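Local structure of methanol--corrinoid protein co-methyltransferase (Methanosarcina barkeri, 2I2X) at residues K57-K60 and E61-I65; L412-S415 and R416-K420; D442-T445 and K446-E450. The protein transfers the methyl group of methanol to the cob(I)amide carried by its partner protein MtaC, a zinc-dependent step of methanogenesis from methanol. One frame throughout, in Å; residues are numbered along the deposited sequence.

Contact 1. Residues K57-K60 and E61-I65; sequences KLIK and EYERI
K57 meets the following turn through its backbone: its carbonyl O accepts from E61 N at 2.9 Å, and E61 CB lies against the same oxygen. The carboxylate of E61 leads away from this turn, to a salt bridge with R48. L58 carries the apolar part of the contact. Its side chain runs beside that of Y62, both pointing the same way, and L58 CD1 comes to 3.8 Å from Y62 CE2. L58 O receives Y62 N with an N-H...O angle of 167° and also has Y62 CD2 only 3.2 Å away, so the ring flanks the oxygen that its own amide binds. M91 of helix 89-93 touches both L58 and Y62. I59 comes next: its O takes the amide of E63, and E63 CG packs against that oxygen at 3.4 Å. Both side chains rest on helix 95-116, I59 on E100 and E63 on A104 and I108. K60 has CG anti to its backbone N (chi1 -175°) and then bends at chi2, which carries the chain forward along the helix across the extended R64. K60 CG lies over one face of the guanidinium, and K60 CE stands 3.9 Å from R64 NE. K60 NZ remains 4.6 Å from E63 OE1, not in direct contact. Both cations instead bind one anion: K60 NZ and R64 NE each form a salt bridge with the terminal carboxylate of H258 in a neighbouring subunit, which probably compensates their shared charge. These i to i+4 pairs belong to helix 55-76, the connection between parallel strands 40-43 and 80-86 in a beta-alpha-beta unit of the TIM barrel.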
loop_
_atom_site.group_PDB
_atom_site.type_symbol
_atom_site.label_atom_id
_atom_site.label_comp_id
_atom_site.label_asym_id
_atom_site.label_seq_id
_atom_site.Cartn_x
_atom_site.Cartn_y
_atom_site.Cartn_z
ATOM N N LYS A 57 -11.359 14.020 18.791
ATOM C CA LYS A 57 -10.577 12.862 18.364
ATOM C C LYS A 57 -10.524 12.784 16.833
ATOM O O LYS A 57 -9.492 12.431 16.270
ATOM C CB LYS A 57 -11.155 11.564 18.946
ATOM C CG LYS A 57 -10.721 11.241 20.377
ATOM C CD LYS A 57 -11.757 10.352 21.090
ATOM C CE LYS A 57 -11.169 9.712 22.358
ATOM N NZ LYS A 57 -12.143 8.817 23.071
ATOM N N LEU A 58 -11.640 13.123 16.182
ATOM C CA LEU A 58 -11.732 13.171 14.735
ATOM C C LEU A 58 -10.820 14.228 14.114
ATOM O O LEU A 58 -10.034 13.928 13.213
ATOM C CB LEU A 58 -13.174 13.435 14.337
ATOM C CG LEU A 58 -13.563 13.006 12.933
ATOM C CD1 LEU A 58 -13.079 11.592 12.623
ATOM C CD2 LEU A 58 -15.069 13.114 12.749
ATOM N N ILE A 59 -10.944 15.461 14.600
ATOM C CA ILE A 59 -10.067 16.566 14.227
ATOM C C ILE A 59 -8.601 16.186 14.435
ATOM O O ILE A 59 -7.745 16.455 13.593
ATOM C CB ILE A 59 -10.406 17.839 15.039
ATOM C CG1 ILE A 59 -11.736 18.429 14.555
ATOM C CG2 ILE A 59 -9.267 18.856 14.954
ATOM C CD1 ILE A 59 -12.323 19.573 15.421
ATOM N N LYS A 60 -8.332 15.523 15.545
ATOM C CA LYS A 60 -6.991 15.062 15.865
ATOM C C LYS A 60 -6.443 14.066 14.822
ATOM O O LYS A 60 -5.327 14.233 14.329
ATOM C CB LYS A 60 -6.969 14.476 17.290
ATOM C CG LYS A 60 -5.612 14.081 17.791
ATOM C CD LYS A 60 -4.657 15.239 17.738
ATOM C CE LYS A 60 -3.298 14.853 18.319
ATOM N NZ LYS A 60 -2.354 16.017 18.206
ATOM N N GLU A 61 -7.233 13.047 14.497
ATOM C CA GLU A 61 -6.840 12.037 13.525
ATOM C C GLU A 61 -6.496 12.693 12.173
ATOM O O GLU A 61 -5.458 12.371 11.576
ATOM C CB GLU A 61 -7.941 10.987 13.376
ATOM C CG GLU A 61 -7.627 9.835 12.450
ATOM C CD GLU A 61 -7.101 8.609 13.193
ATOM O OE1 GLU A 61 -6.304 8.796 14.152
ATOM O OE2 GLU A 61 -7.475 7.456 12.813
ATOM N N TYR A 62 -7.345 13.628 11.728
ATOM C CA TYR A 62 -7.120 14.334 10.479
ATOM C C TYR A 62 -5.884 15.223 10.533
ATOM O O TYR A 62 -5.196 15.396 9.522
ATOM C CB TYR A 62 -8.356 15.133 10.034
ATOM C CG TYR A 62 -9.461 14.288 9.446
ATOM C CD1 TYR A 62 -9.281 13.597 8.246
ATOM C CD2 TYR A 62 -10.699 14.213 10.065
ATOM C CE1 TYR A 62 -10.312 12.823 7.681
ATOM C CE2 TYR A 62 -11.746 13.445 9.530
ATOM C CZ TYR A 62 -11.545 12.748 8.331
ATOM O OH TYR A 62 -12.569 11.992 7.812
ATOM N N GLU A 63 -5.599 15.787 11.702
ATOM C CA GLU A 63 -4.346 16.513 11.878
ATOM C C GLU A 63 -3.160 15.589 11.710
ATOM O O GLU A 63 -2.151 15.965 11.115
ATOM C CB GLU A 63 -4.292 17.215 13.225
ATOM C CG GLU A 63 -5.088 18.493 13.195
ATOM C CD GLU A 63 -5.045 19.283 14.481
ATOM O OE1 GLU A 63 -5.080 18.693 15.573
ATOM O OE2 GLU A 63 -5.003 20.522 14.393
ATOM N N ARG A 64 -3.275 14.374 12.215
ATOM C CA ARG A 64 -2.161 13.449 12.107
ATOM C C ARG A 64 -1.965 13.064 10.642
ATOM O O ARG A 64 -0.827 13.000 10.170
ATOM C CB ARG A 64 -2.386 12.210 12.981
ATOM C CG ARG A 64 -2.127 12.450 14.455
ATOM C CD ARG A 64 -2.677 11.318 15.313
ATOM N NE ARG A 64 -2.215 11.511 16.678
ATOM C CZ ARG A 64 -2.535 10.768 17.731
ATOM N NH1 ARG A 64 -3.364 9.734 17.607
ATOM N NH2 ARG A 64 -1.999 11.074 18.919
ATOM N N ILE A 65 -3.084 12.845 9.940
ATOM C CA ILE A 65 -3.080 12.446 8.537
ATOM C C ILE A 65 -2.384 13.547 7.730
ATOM O O ILE A 65 -1.467 13.271 6.942
ATOM C CB ILE A 65 -4.528 12.167 8.009
ATOM C CG1 ILE A 65 -5.091 10.856 8.593
ATOM C CG2 ILE A 65 -4.550 12.085 6.510
ATOM C CD1 ILE A 65 -6.637 10.744 8.529
#

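Contact 2. Residues L412-S415 and R416-K420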
loop_
_atom_site.group_PDB
_atom_site.type_symbol
_atom_site.label_atom_id
_atom_site.label_comp_id
_atom_site.label_asym_id
_atom_site.label_seq_id
_atom_site.Cartn_x
_atom_site.Cartn_y
_atom_site.Cartn_z
ATOM N N LEU A 412 -9.968 -8.488 -28.626
ATOM C CA LEU A 412 -10.660 -8.593 -27.334
ATOM C C LEU A 412 -11.302 -9.978 -27.240
ATOM O O LEU A 412 -12.149 -10.333 -28.058
ATOM C CB LEU A 412 -11.737 -7.496 -27.181
ATOM C CG LEU A 412 -12.505 -7.422 -25.847
ATOM C CD1 LEU A 412 -11.567 -7.204 -24.633
ATOM C CD2 LEU A 412 -13.622 -6.384 -25.857
ATOM N N GLU A 413 -10.882 -10.748 -26.245
ATOM C CA GLU A 413 -11.268 -12.132 -26.102
ATOM C C GLU A 413 -12.365 -12.241 -25.028
ATOM O O GLU A 413 -12.088 -12.245 -23.817
ATOM C CB GLU A 413 -10.016 -12.919 -25.723
ATOM C CG GLU A 413 -10.082 -14.423 -25.847
ATOM C CD GLU A 413 -8.921 -15.121 -25.140
ATOM O OE1 GLU A 413 -8.302 -14.553 -24.202
ATOM O OE2 GLU A 413 -8.608 -16.264 -25.517
ATOM N N LEU A 414 -13.622 -12.316 -25.475
ATOM C CA LEU A 414 -14.755 -12.413 -24.561
ATOM C C LEU A 414 -15.144 -13.861 -24.415
ATOM O O LEU A 414 -15.053 -14.611 -25.383
ATOM C CB LEU A 414 -15.950 -11.647 -25.117
ATOM C CG LEU A 414 -15.845 -10.157 -25.414
ATOM C CD1 LEU A 414 -17.248 -9.648 -25.700
ATOM C CD2 LEU A 414 -15.196 -9.406 -24.213
ATOM N N SER A 415 -15.605 -14.250 -23.228
ATOM C CA SER A 415 -16.221 -15.555 -23.071
ATOM C C SER A 415 -17.599 -15.604 -23.778
ATOM O O SER A 415 -18.186 -14.550 -24.090
ATOM C CB SER A 415 -16.394 -15.899 -21.598
ATOM O OG SER A 415 -17.397 -15.082 -21.025
ATOM N N ARG A 416 -18.099 -16.819 -24.024
ATOM C CA ARG A 416 -19.419 -17.002 -24.642
ATOM C C ARG A 416 -20.483 -16.321 -23.810
ATOM O O ARG A 416 -21.363 -15.653 -24.356
ATOM C CB ARG A 416 -19.750 -18.479 -24.842
ATOM C CG ARG A 416 -19.054 -19.038 -26.070
ATOM C CD ARG A 416 -19.256 -20.528 -26.236
ATOM N NE ARG A 416 -18.746 -21.304 -25.117
ATOM C CZ ARG A 416 -17.491 -21.734 -25.003
ATOM N NH1 ARG A 416 -16.599 -21.457 -25.942
ATOM N NH2 ARG A 416 -17.126 -22.458 -23.947
ATOM N N PHE A 417 -20.335 -16.431 -22.488
ATOM C CA PHE A 417 -21.291 -15.870 -21.549
ATOM C C PHE A 417 -21.319 -14.353 -21.635
ATOM O O PHE A 417 -22.393 -13.752 -21.622
ATOM C CB PHE A 417 -21.014 -16.332 -20.115
ATOM C CG PHE A 417 -22.157 -16.069 -19.173
ATOM C CD1 PHE A 417 -22.246 -14.866 -18.482
ATOM C CD2 PHE A 417 -23.176 -17.018 -19.010
ATOM C CE1 PHE A 417 -23.318 -14.614 -17.619
ATOM C CE2 PHE A 417 -24.243 -16.778 -18.176
ATOM C CZ PHE A 417 -24.319 -15.570 -17.478
ATOM N N GLU A 418 -20.137 -13.749 -21.735
ATOM C CA GLU A 418 -20.021 -12.304 -21.870
ATOM C C GLU A 418 -20.647 -11.827 -23.158
ATOM O O GLU A 418 -21.228 -10.749 -23.193
ATOM C CB GLU A 418 -18.556 -11.863 -21.823
ATOM C CG GLU A 418 -18.067 -11.740 -20.422
ATOM C CD GLU A 418 -16.561 -11.727 -20.265
ATOM O OE1 GLU A 418 -15.827 -12.196 -21.169
ATOM O OE2 GLU A 418 -16.117 -11.243 -19.205
ATOM N N THR A 419 -20.496 -12.632 -24.205
ATOM C CA THR A 419 -20.900 -12.281 -25.560
ATOM C C THR A 419 -22.433 -12.253 -25.696
ATOM O O THR A 419 -23.004 -11.294 -26.246
ATOM C CB THR A 419 -20.261 -13.257 -26.575
ATOM O OG1 THR A 419 -18.823 -13.130 -26.489
ATOM C CG2 THR A 419 -20.723 -12.984 -28.015
ATOM N N LYS A 420 -23.067 -13.291 -25.156
ATOM C CA LYS A 420 -24.489 -13.430 -25.162
ATOM C C LYS A 420 -25.147 -12.293 -24.375
ATOM O O LYS A 420 -26.162 -11.723 -24.829
ATOM C CB LYS A 420 -24.861 -14.800 -24.582
ATOM C CG LYS A 420 -26.324 -15.139 -24.605
ATOM C CD LYS A 420 -26.731 -15.670 -25.992
ATOM C CE LYS A 420 -28.189 -16.092 -26.016
ATOM N NZ LYS A 420 -29.015 -15.014 -25.402
#
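The carboxylate of E418 reaches back to S415, whose backbone N meets OE1 on the anti side at 2.9 Å, 19° out of the carboxylate plane. S415 OG lies on the same side of the carboxylate plane as S415 N, above it but off to one side, 3.5 Å from E418 CD, and adds a weak hydrogen bond to OE1. L414 approaches from across the plane: its CB is 4.0 Å from E418 OE1, and the two side chains cross at about a right angle. The other oxygen, OE2, forms a salt bridge with R15 of a neighbouring subunit, so each end of the carboxylate has a partner and its rotation is probably fixed. The second flat group is the carbonyl of S415, which accepts twice from T419. T419 N binds S415 O from near the carbonyl plane, whereas T419 OG1 donates at 2.9 Å from well above it, 40° out. That hydroxyl also lies 3.5 Å from L414 CB. Reciprocal bonding between S415 and E418 defines a capping box at the start of helix 416-430. S415 is the N-cap residue; its chi1 of 70° sets OG between the backbone N and the carbonyl carbon and brings it to 3.1 Å from E418 N, which it caps. The amides of R416 and F417, also in the first turn, are instead bound by the two carboxylate oxygens of E21 from the neighbouring subunit, where the R416 guanidinium also reaches K22 O and F417 packs on V92. Within its own chain, L414 rests on I404 and A408 of helix 389-409 and on T241 of helix 240-259.

Contact 3. Residues D442-T445 and K446-E450; sequences DCLT and KYKSE
C443 and Y447 share the straightest of four backbone hydrogen bonds in this helical turn: Y447 N reaches C443 O at 2.8 Å with an N-H...O angle of 175°, and the ring carbon Y447 CD2 lies beside that oxygen, 3.2 Å from C443 O. The amides of K446, K448 and S449 likewise bind the carbonyls of D442, L444 and T445.

Two apolar contacts follow the same i to i+4 spacing: Y447 CE2 lies 4.0 Å from C443 CB, and, further round the helix, L444 CD2 meets the aliphatic K448 CD at 3.8 Å. The adjacent K446 lays CG over one face of the Y447 ring, 4.1 Å above its centre.

Among the polar ends, K446 NZ forms a salt bridge with E450 OE2 at 3.1 Å, arriving from above the carboxylate plane; the bend at chi4 (75°) turns the amine toward it. D442 pairs with K438 one turn earlier. A phenylalanine at Y447 would probably keep the C443 packing but leave D180 without its hydroxyl partner.

Y447, by its ring on V171 and Y174, and E450, by its bond to Y174 OH, probably join this helix to helix 169-176, while the Y447 hydroxyl bonds D180 just beyond it. K446 serves two groups: CG covers the Y447 ring and NZ pairs with E450, which probably helps hold that carboxylate.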
loop_
_atom_site.group_PDB
_atom_site.type_symbol
_atom_site.label_atom_id
_atom_site.label_comp_id
_atom_site.label_asym_id
_atom_site.label_seq_id
_atom_site.Cartn_x
_atom_site.Cartn_y
_atom_site.Cartn_z
ATOM N N ASP A 442 -43.239 4.982 -19.153
ATOM C CA ASP A 442 -43.152 3.516 -18.984
ATOM C C ASP A 442 -42.412 3.152 -17.701
ATOM O O ASP A 442 -42.863 2.273 -16.948
ATOM C CB ASP A 442 -42.411 2.836 -20.160
ATOM C CG ASP A 442 -43.247 2.749 -21.435
ATOM O OD1 ASP A 442 -44.458 3.082 -21.411
ATOM O OD2 ASP A 442 -42.696 2.327 -22.472
ATOM N N CYS A 443 -41.283 3.833 -17.448
ATOM C CA CYS A 443 -40.428 3.480 -16.317
ATOM C C CYS A 443 -41.040 3.902 -15.000
ATOM O O CYS A 443 -41.005 3.121 -14.015
ATOM C CB CYS A 443 -39.010 4.055 -16.452
ATOM S SG CYS A 443 -38.098 3.375 -17.835
ATOM N N LEU A 444 -41.583 5.125 -14.980
ATOM C CA LEU A 444 -42.260 5.613 -13.776
ATOM C C LEU A 444 -43.220 4.537 -13.256
ATOM O O LEU A 444 -43.150 4.137 -12.084
ATOM C CB LEU A 444 -43.058 6.886 -14.045
ATOM C CG LEU A 444 -43.098 7.980 -12.973
ATOM C CD1 LEU A 444 -44.409 8.767 -13.023
ATOM C CD2 LEU A 444 -42.806 7.469 -11.584
ATOM N N THR A 445 -44.090 4.036 -14.127
ATOM C CA THR A 445 -45.093 3.113 -13.643
ATOM C C THR A 445 -44.498 1.735 -13.358
ATOM O O THR A 445 -44.809 1.127 -12.337
ATOM C CB THR A 445 -46.418 3.073 -14.505
ATOM O OG1 THR A 445 -46.447 1.903 -15.325
ATOM C CG2 THR A 445 -46.604 4.351 -15.353
ATOM N N LYS A 446 -43.625 1.249 -14.229
ATOM C CA LYS A 446 -42.913 -0.015 -13.931
ATOM C C LYS A 446 -42.157 -0.036 -12.576
ATOM O O LYS A 446 -42.369 -0.945 -11.792
ATOM C CB LYS A 446 -42.008 -0.434 -15.095
ATOM C CG LYS A 446 -41.132 -1.658 -14.829
ATOM C CD LYS A 446 -40.192 -1.900 -16.029
ATOM C CE LYS A 446 -39.310 -3.110 -15.811
ATOM N NZ LYS A 446 -40.029 -4.382 -15.982
ATOM N N TYR A 447 -41.320 0.962 -12.286
ATOM C CA TYR A 447 -40.579 0.981 -10.993
ATOM C C TYR A 447 -41.392 1.384 -9.751
ATOM O O TYR A 447 -41.074 0.967 -8.633
ATOM C CB TYR A 447 -39.193 1.667 -11.112
ATOM C CG TYR A 447 -38.437 0.972 -12.204
ATOM C CD1 TYR A 447 -37.999 -0.347 -12.038
ATOM C CD2 TYR A 447 -38.256 1.573 -13.446
ATOM C CE1 TYR A 447 -37.382 -1.028 -13.057
ATOM C CE2 TYR A 447 -37.643 0.898 -14.477
ATOM C CZ TYR A 447 -37.199 -0.407 -14.275
ATOM O OH TYR A 447 -36.567 -1.090 -15.305
ATOM N N LYS A 448 -42.470 2.137 -9.949
ATOM C CA LYS A 448 -43.436 2.339 -8.870
ATOM C C LYS A 448 -43.989 0.999 -8.376
ATOM O O LYS A 448 -44.059 0.734 -7.184
ATOM C CB LYS A 448 -44.566 3.208 -9.342
ATOM C CG LYS A 448 -44.389 4.679 -9.058
ATOM C CD LYS A 448 -45.513 5.438 -9.766
ATOM C CE LYS A 448 -46.365 6.250 -8.793
ATOM N NZ LYS A 448 -46.721 7.572 -9.417
ATOM N N SER A 449 -44.342 0.134 -9.313
ATOM C CA SER A 449 -44.920 -1.150 -8.989
ATOM C C SER A 449 -43.841 -2.132 -8.494
ATOM O O SER A 449 -44.033 -2.808 -7.477
ATOM C CB SER A 449 -45.688 -1.679 -10.212
ATOM O OG SER A 449 -45.979 -3.055 -10.098
ATOM N N GLU A 450 -42.698 -2.189 -9.180
ATOM C CA GLU A 450 -41.653 -3.181 -8.849
ATOM C C GLU A 450 -40.740 -2.856 -7.676
ATOM O O GLU A 450 -40.191 -3.766 -7.073
ATOM C CB GLU A 450 -40.824 -3.546 -10.074
ATOM C CG GLU A 450 -41.673 -4.142 -11.195
ATOM C CD GLU A 450 -40.851 -4.766 -12.297
ATOM O OE1 GLU A 450 -39.600 -4.892 -12.152
ATOM O OE2 GLU A 450 -41.465 -5.136 -13.322
#

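In the fold
Contacts 1 and 3 are turns within helices; contact 2 is the capped start of one; none touches another. Contact 1 lies on the barrel helix 55-76, with its centre 48 Å from that of contact 2, on opposite sides of the chain's centre, and 46 Å from that of contact 3. Contacts 2 and 3 sit on consecutive helices, 416-430 and 436-450, their nearest atoms about 18 Å apart. All lie away from the annotated sites, although the side chain of Y62 is about 10 Å from a bound corrinoid. Contacts 1 and 2 meet neighbouring subunits; contact 3 instead packs within the chain on helix 169-176, which carries the corrinoid-pocket residues K169 and D173.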